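Local atomic coordinates of proximal thread matrix protein 1 (Mytilus galloprovincialis, PDB entry 4CN9), a protein that probably binds collagen as a zinc-carrying matrix component of the mussel byssus, built from paired von Willebrand factor type A domains. Residues D46-A54 / S440-K448. Residues are numbered along the deposited sequence; the frame is centred on the assembly and turned at random.
With ZN (zinc ion), chain D.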
ATOM      1  N   ASP A  46      -4.993  20.590 -14.722  1.00 64.45           N
ATOM      2  CA  ASP A  46      -4.292  20.205 -13.500  1.00 67.40           C
ATOM      3  C   ASP A  46      -5.264  19.918 -12.351  1.00 54.91           C
ATOM      4  O   ASP A  46      -4.859  19.401 -11.306  1.00 52.32           O
ATOM      5  CB  ASP A  46      -3.301  21.297 -13.075  1.00 64.49           C
ATOM      6  CG  ASP A  46      -1.957  20.732 -12.639  1.00 71.48           C
ATOM      7  OD1 ASP A  46      -1.937  19.817 -11.787  1.00 72.79           O
ATOM      8  OD2 ASP A  46      -0.918  21.208 -13.146  1.00 72.94           O
ATOM      9  N   ALA A  47      -6.534  20.271 -12.529  1.00 46.11           N
ATOM     10  CA  ALA A  47      -7.554  19.944 -11.530  1.00 46.02           C
ATOM     11  C   ALA A  47      -8.248  18.645 -11.934  1.00 42.74           C
ATOM     12  O   ALA A  47      -8.728  18.526 -13.056  1.00 37.35           O
ATOM     13  CB  ALA A  47      -8.578  21.072 -11.409  1.00 39.46           C
ATOM     14  N   GLU A  48      -8.300  17.656 -11.048  1.00 39.46           N
ATOM     15  CA  GLU A  48      -9.128  16.503 -11.377  1.00 41.69           C
ATOM     16  C   GLU A  48     -10.253  16.180 -10.438  1.00 31.67           C
ATOM     17  O   GLU A  48     -10.438  16.806  -9.398  1.00 31.90           O
ATOM     18  CB  GLU A  48      -8.350  15.219 -11.624  1.00 44.52           C
ATOM     19  CG  GLU A  48      -6.964  15.108 -11.149  1.00 44.29           C
ATOM     20  CD  GLU A  48      -6.191  14.304 -12.159  1.00 41.82           C
ATOM     21  OE1 GLU A  48      -5.922  14.853 -13.242  1.00 55.40           O
ATOM     22  OE2 GLU A  48      -5.905  13.116 -11.910  1.00 37.42           O
ATOM     23  N   GLU A  49     -11.005  15.179 -10.878  1.00 33.58           N
ATOM     24  CA  GLU A  49     -12.168  14.680 -10.186  1.00 31.86           C
ATOM     25  C   GLU A  49     -12.120  13.162 -10.125  1.00 27.87           C
ATOM     26  O   GLU A  49     -11.382  12.502 -10.864  1.00 26.57           O
ATOM     27  CB  GLU A  49     -13.445  15.103 -10.911  1.00 29.23           C
ATOM     28  CG  GLU A  49     -13.644  14.439 -12.264  1.00 32.80           C
ATOM     29  CD  GLU A  49     -14.790  15.044 -13.063  1.00 36.43           C
ATOM     30  OE1 GLU A  49     -15.034  16.261 -12.935  1.00 34.97           O
ATOM     31  OE2 GLU A  49     -15.442  14.297 -13.824  1.00 38.84           O
ATOM     32  N   CYS A  50     -12.930  12.634  -9.222  1.00 25.63           N
ATOM     33  CA  CYS A  50     -13.101  11.216  -9.052  1.00 26.07           C
ATOM     34  C   CYS A  50     -14.595  10.977  -9.041  1.00 24.42           C
ATOM     35  O   CYS A  50     -15.323  11.645  -8.305  1.00 28.27           O
ATOM     36  CB  CYS A  50     -12.485  10.781  -7.727  1.00 29.69           C
ATOM     37  SG  CYS A  50     -12.626   9.023  -7.414  1.00 31.95           S
ATOM     38  N   ASP A  51     -15.056  10.044  -9.862  1.00 25.29           N
ATOM     39  CA  ASP A  51     -16.489   9.776 -10.001  1.00 27.46           C
ATOM     40  C   ASP A  51     -16.915   8.583  -9.129  1.00 28.17           C
ATOM     41  O   ASP A  51     -18.083   8.198  -9.106  1.00 28.31           O
ATOM     42  CB  ASP A  51     -16.855   9.501 -11.473  1.00 32.64           C
ATOM     43  CG  ASP A  51     -16.491  10.654 -12.414  1.00 31.72           C
ATOM     44  OD1 ASP A  51     -16.314  11.809 -11.974  1.00 31.11           O
ATOM     45  OD2 ASP A  51     -16.365  10.404 -13.626  1.00 37.75           O
ATOM     46  N   VAL A  52     -15.959   8.016  -8.402  1.00 28.69           N
ATOM     47  CA  VAL A  52     -16.194   6.816  -7.602  1.00 31.93           C
ATOM     48  C   VAL A  52     -17.115   7.104  -6.427  1.00 28.13           C
ATOM     49  O   VAL A  52     -17.006   8.154  -5.807  1.00 27.70           O
ATOM     50  CB  VAL A  52     -14.858   6.240  -7.082  1.00 32.08           C
ATOM     51  CG1 VAL A  52     -15.091   5.012  -6.199  1.00 34.52           C
ATOM     52  CG2 VAL A  52     -13.954   5.868  -8.259  1.00 39.25           C
ATOM     53  N   GLN A  53     -18.022   6.177  -6.126  1.00 28.50           N
ATOM     54  CA  GLN A  53     -18.908   6.321  -4.970  1.00 27.38           C
ATOM     55  C   GLN A  53     -18.186   5.898  -3.702  1.00 27.13           C
ATOM     56  O   GLN A  53     -17.720   4.768  -3.588  1.00 25.24           O
ATOM     57  CB  GLN A  53     -20.182   5.496  -5.146  1.00 31.81           C
ATOM     58  CG  GLN A  53     -21.118   6.076  -6.191  1.00 38.78           C
ATOM     59  CD  GLN A  53     -22.325   5.200  -6.446  1.00 54.49           C
ATOM     60  OE1 GLN A  53     -22.730   4.409  -5.590  1.00 54.05           O
ATOM     61  NE2 GLN A  53     -22.911   5.338  -7.633  1.00 54.28           N
ATOM     62  N   ALA A  54     -18.099   6.809  -2.743  1.00 28.13           N
ATOM     63  CA  ALA A  54     -17.215   6.617  -1.602  1.00 24.62           C
ATOM     64  C   ALA A  54     -17.766   7.263  -0.338  1.00 24.48           C
ATOM     65  O   ALA A  54     -18.528   8.237  -0.400  1.00 20.74           O
ATOM     66  CB  ALA A  54     -15.834   7.204  -1.913  1.00 22.52           C
ATOM     67  N   SER A 440      -5.299  -6.272  -8.077  1.00 26.03           N
ATOM     68  CA  SER A 440      -5.375  -5.562  -9.344  1.00 28.27           C
ATOM     69  C   SER A 440      -5.862  -4.144  -9.065  1.00 34.08           C
ATOM     70  O   SER A 440      -6.988  -3.942  -8.589  1.00 27.45           O
ATOM     71  CB  SER A 440      -6.346  -6.282 -10.287  1.00 27.23           C
ATOM     72  OG  SER A 440      -6.445  -5.590 -11.516  1.00 38.98           O
ATOM     73  N   CYS A 441      -5.000  -3.168  -9.343  1.00 33.84           N
ATOM     74  CA  CYS A 441      -5.274  -1.772  -9.027  1.00 35.07           C
ATOM     75  C   CYS A 441      -5.482  -0.953 -10.296  1.00 42.25           C
ATOM     76  O   CYS A 441      -4.644  -0.970 -11.198  1.00 39.45           O
ATOM     77  CB  CYS A 441      -4.107  -1.179  -8.243  1.00 39.33           C
ATOM     78  SG  CYS A 441      -3.866  -1.908  -6.632  1.00 35.99           S
ATOM     79  N   LYS A 442      -6.593  -0.227 -10.349  1.00 37.57           N
ATOM     80  CA  LYS A 442      -6.946   0.566 -11.519  1.00 40.64           C
ATOM     81  C   LYS A 442      -7.148   2.037 -11.128  1.00 37.61           C
ATOM     82  O   LYS A 442      -7.950   2.338 -10.240  1.00 32.33           O
ATOM     83  CB  LYS A 442      -8.225   0.002 -12.152  1.00 40.23           C
ATOM     84  CG  LYS A 442      -7.998  -1.252 -13.000  1.00 51.84           C
ATOM     85  CD  LYS A 442      -7.437  -0.886 -14.373  1.00 65.26           C
ATOM     86  CE  LYS A 442      -6.571  -1.993 -14.977  1.00 68.72           C
ATOM     87  NZ  LYS A 442      -5.861  -1.537 -16.219  1.00 64.72           N
ATOM     88  N   PRO A 443      -6.414   2.958 -11.783  1.00 37.50           N
ATOM     89  CA  PRO A 443      -6.602   4.398 -11.550  1.00 38.21           C
ATOM     90  C   PRO A 443      -7.844   4.930 -12.263  1.00 33.47           C
ATOM     91  O   PRO A 443      -8.011   4.663 -13.444  1.00 36.37           O
ATOM     92  CB  PRO A 443      -5.334   5.016 -12.145  1.00 39.41           C
ATOM     93  CG  PRO A 443      -4.917   4.070 -13.200  1.00 42.74           C
ATOM     94  CD  PRO A 443      -5.306   2.695 -12.718  1.00 41.95           C
ATOM     95  N   ARG A 444      -8.694   5.676 -11.558  1.00 32.77           N
ATOM     96  CA  ARG A 444      -9.963   6.123 -12.129  1.00 27.41           C
ATOM     97  C   ARG A 444     -10.138   7.645 -12.135  1.00 29.28           C
ATOM     98  O   ARG A 444     -11.167   8.151 -12.591  1.00 28.80           O
ATOM     99  CB  ARG A 444     -11.126   5.464 -11.390  1.00 32.23           C
ATOM    100  CG  ARG A 444     -11.296   3.974 -11.701  1.00 40.29           C
ATOM    101  CD  ARG A 444     -12.713   3.455 -11.414  1.00 56.30           C
ATOM    102  NE  ARG A 444     -13.775   4.362 -11.865  1.00 69.26           N
ATOM    103  CZ  ARG A 444     -15.051   4.018 -12.026  1.00 76.50           C
ATOM    104  NH1 ARG A 444     -15.456   2.773 -11.796  1.00 83.81           N
ATOM    105  NH2 ARG A 444     -15.930   4.927 -12.430  1.00 71.96           N
ATOM    106  N   ALA A 445      -9.148   8.377 -11.640  1.00 28.29           N
ATOM    107  CA  ALA A 445      -9.226   9.836 -11.668  1.00 30.17           C
ATOM    108  C   ALA A 445      -8.975  10.362 -13.092  1.00 36.10           C
ATOM    109  O   ALA A 445      -8.313   9.705 -13.901  1.00 30.35           O
ATOM    110  CB  ALA A 445      -8.245  10.443 -10.700  1.00 27.19           C
ATOM    111  N   HIS A 446      -9.519  11.540 -13.380  1.00 31.49           N
ATOM    112  CA  HIS A 446      -9.372  12.170 -14.685  1.00 36.31           C
ATOM    113  C   HIS A 446      -9.553  13.680 -14.547  1.00 38.76           C
ATOM    114  O   HIS A 446     -10.053  14.162 -13.527  1.00 32.37           O
ATOM    115  CB  HIS A 446     -10.400  11.604 -15.669  1.00 33.11           C
ATOM    116  CG  HIS A 446     -11.806  11.654 -15.162  1.00 31.50           C
ATOM    117  ND1 HIS A 446     -12.375  10.616 -14.458  1.00 36.18           N
ATOM    118  CD2 HIS A 446     -12.752  12.621 -15.236  1.00 36.67           C
ATOM    119  CE1 HIS A 446     -13.617  10.932 -14.132  1.00 37.20           C
ATOM    120  NE2 HIS A 446     -13.872  12.144 -14.594  1.00 35.11           N
ATOM    121  N   LYS A 447      -9.147  14.429 -15.571  1.00 41.87           N
ATOM    122  CA  LYS A 447      -9.256  15.887 -15.527  1.00 42.45           C
ATOM    123  C   LYS A 447     -10.707  16.354 -15.421  1.00 38.31           C
ATOM    124  O   LYS A 447     -11.604  15.777 -16.034  1.00 33.94           O
ATOM    125  CB  LYS A 447      -8.589  16.503 -16.755  1.00 46.22           C
ATOM    126  CG  LYS A 447      -7.082  16.329 -16.763  1.00 55.25           C
ATOM    127  CD  LYS A 447      -6.438  16.959 -17.985  1.00 67.62           C
ATOM    128  CE  LYS A 447      -4.926  16.803 -17.939  1.00 64.54           C
ATOM    129  NZ  LYS A 447      -4.270  17.435 -19.113  1.00 81.72           N
ATOM    130  N   LYS A 448     -10.934  17.396 -14.624  1.00 41.03           N
ATOM    131  CA  LYS A 448     -12.256  18.012 -14.526  1.00 38.65           C
ATOM    132  C   LYS A 448     -12.726  18.514 -15.885  1.00 41.75           C
ATOM    133  O   LYS A 448     -11.921  19.012 -16.675  1.00 47.84           O
ATOM    134  CB  LYS A 448     -12.232  19.176 -13.537  1.00 37.77           C
ATOM    135  CG  LYS A 448     -12.501  18.749 -12.115  1.00 41.35           C
ATOM    136  CD  LYS A 448     -12.718  19.916 -11.186  1.00 35.78           C
ATOM    137  CE  LYS A 448     -12.948  19.409  -9.778  1.00 33.87           C
ATOM    138  NZ  LYS A 448     -13.080  20.499  -8.797  1.00 31.09           N
TER
HETATM  139 ZN    ZN D1449     -15.767  12.364 -13.990  0.50 33.43          ZN
HETATM  140  O   HOH W   1     -13.515   8.426 -11.526  1.00 30.51           O
HETATM  141  O   HOH W   2     -16.713  12.177 -15.849  0.70 36.21           O
HETATM  142  O   HOH W   3     -17.754  12.934 -14.238  0.70 38.83           O
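Glu49 and His446 face each other in a short antiparallel bridge and meet again at a zinc ion, a worked example of a metal site joining the first and last modelled parts of a chain. Glu49 OE2 and His446 NE2 each bind zinc at 2.0 Å. Asp51 chelates it through OD1 and OD2, with OD1 also hydrogen-bonded to Thr89, and two waters complete the shell on the solvent side. With CG between its backbone N and carbonyl carbon (chi1 52°), the histidine swings its ring over Glu49 O, its plane 69° from the Glu49 carboxylate. Glu49 O also accepts a hydrogen bond from His446 N at 3.3 Å, and Lys448 N binds Ala47 O at 2.9 Å, nearly straight at 178°. Packing is tight at buried Glu48, whose OE2 lies 3.8 Å from Ala445 CB, close to like-charged Asp239 and weakly paired with Lys235. Replacing Glu48 by an alanine would probably leave Ala445 CB less covered and remove that weak, long-range attraction. Packing is looser where Val52 CG2 lies over one face of the exposed Arg444 guanidinium, 3.9 Å from NE. Two carboxylates and an imidazole from segments 46-54 and 440-448 imply that zinc reinforces a modest strand pairing, probably offsetting the acidic charge gathered there.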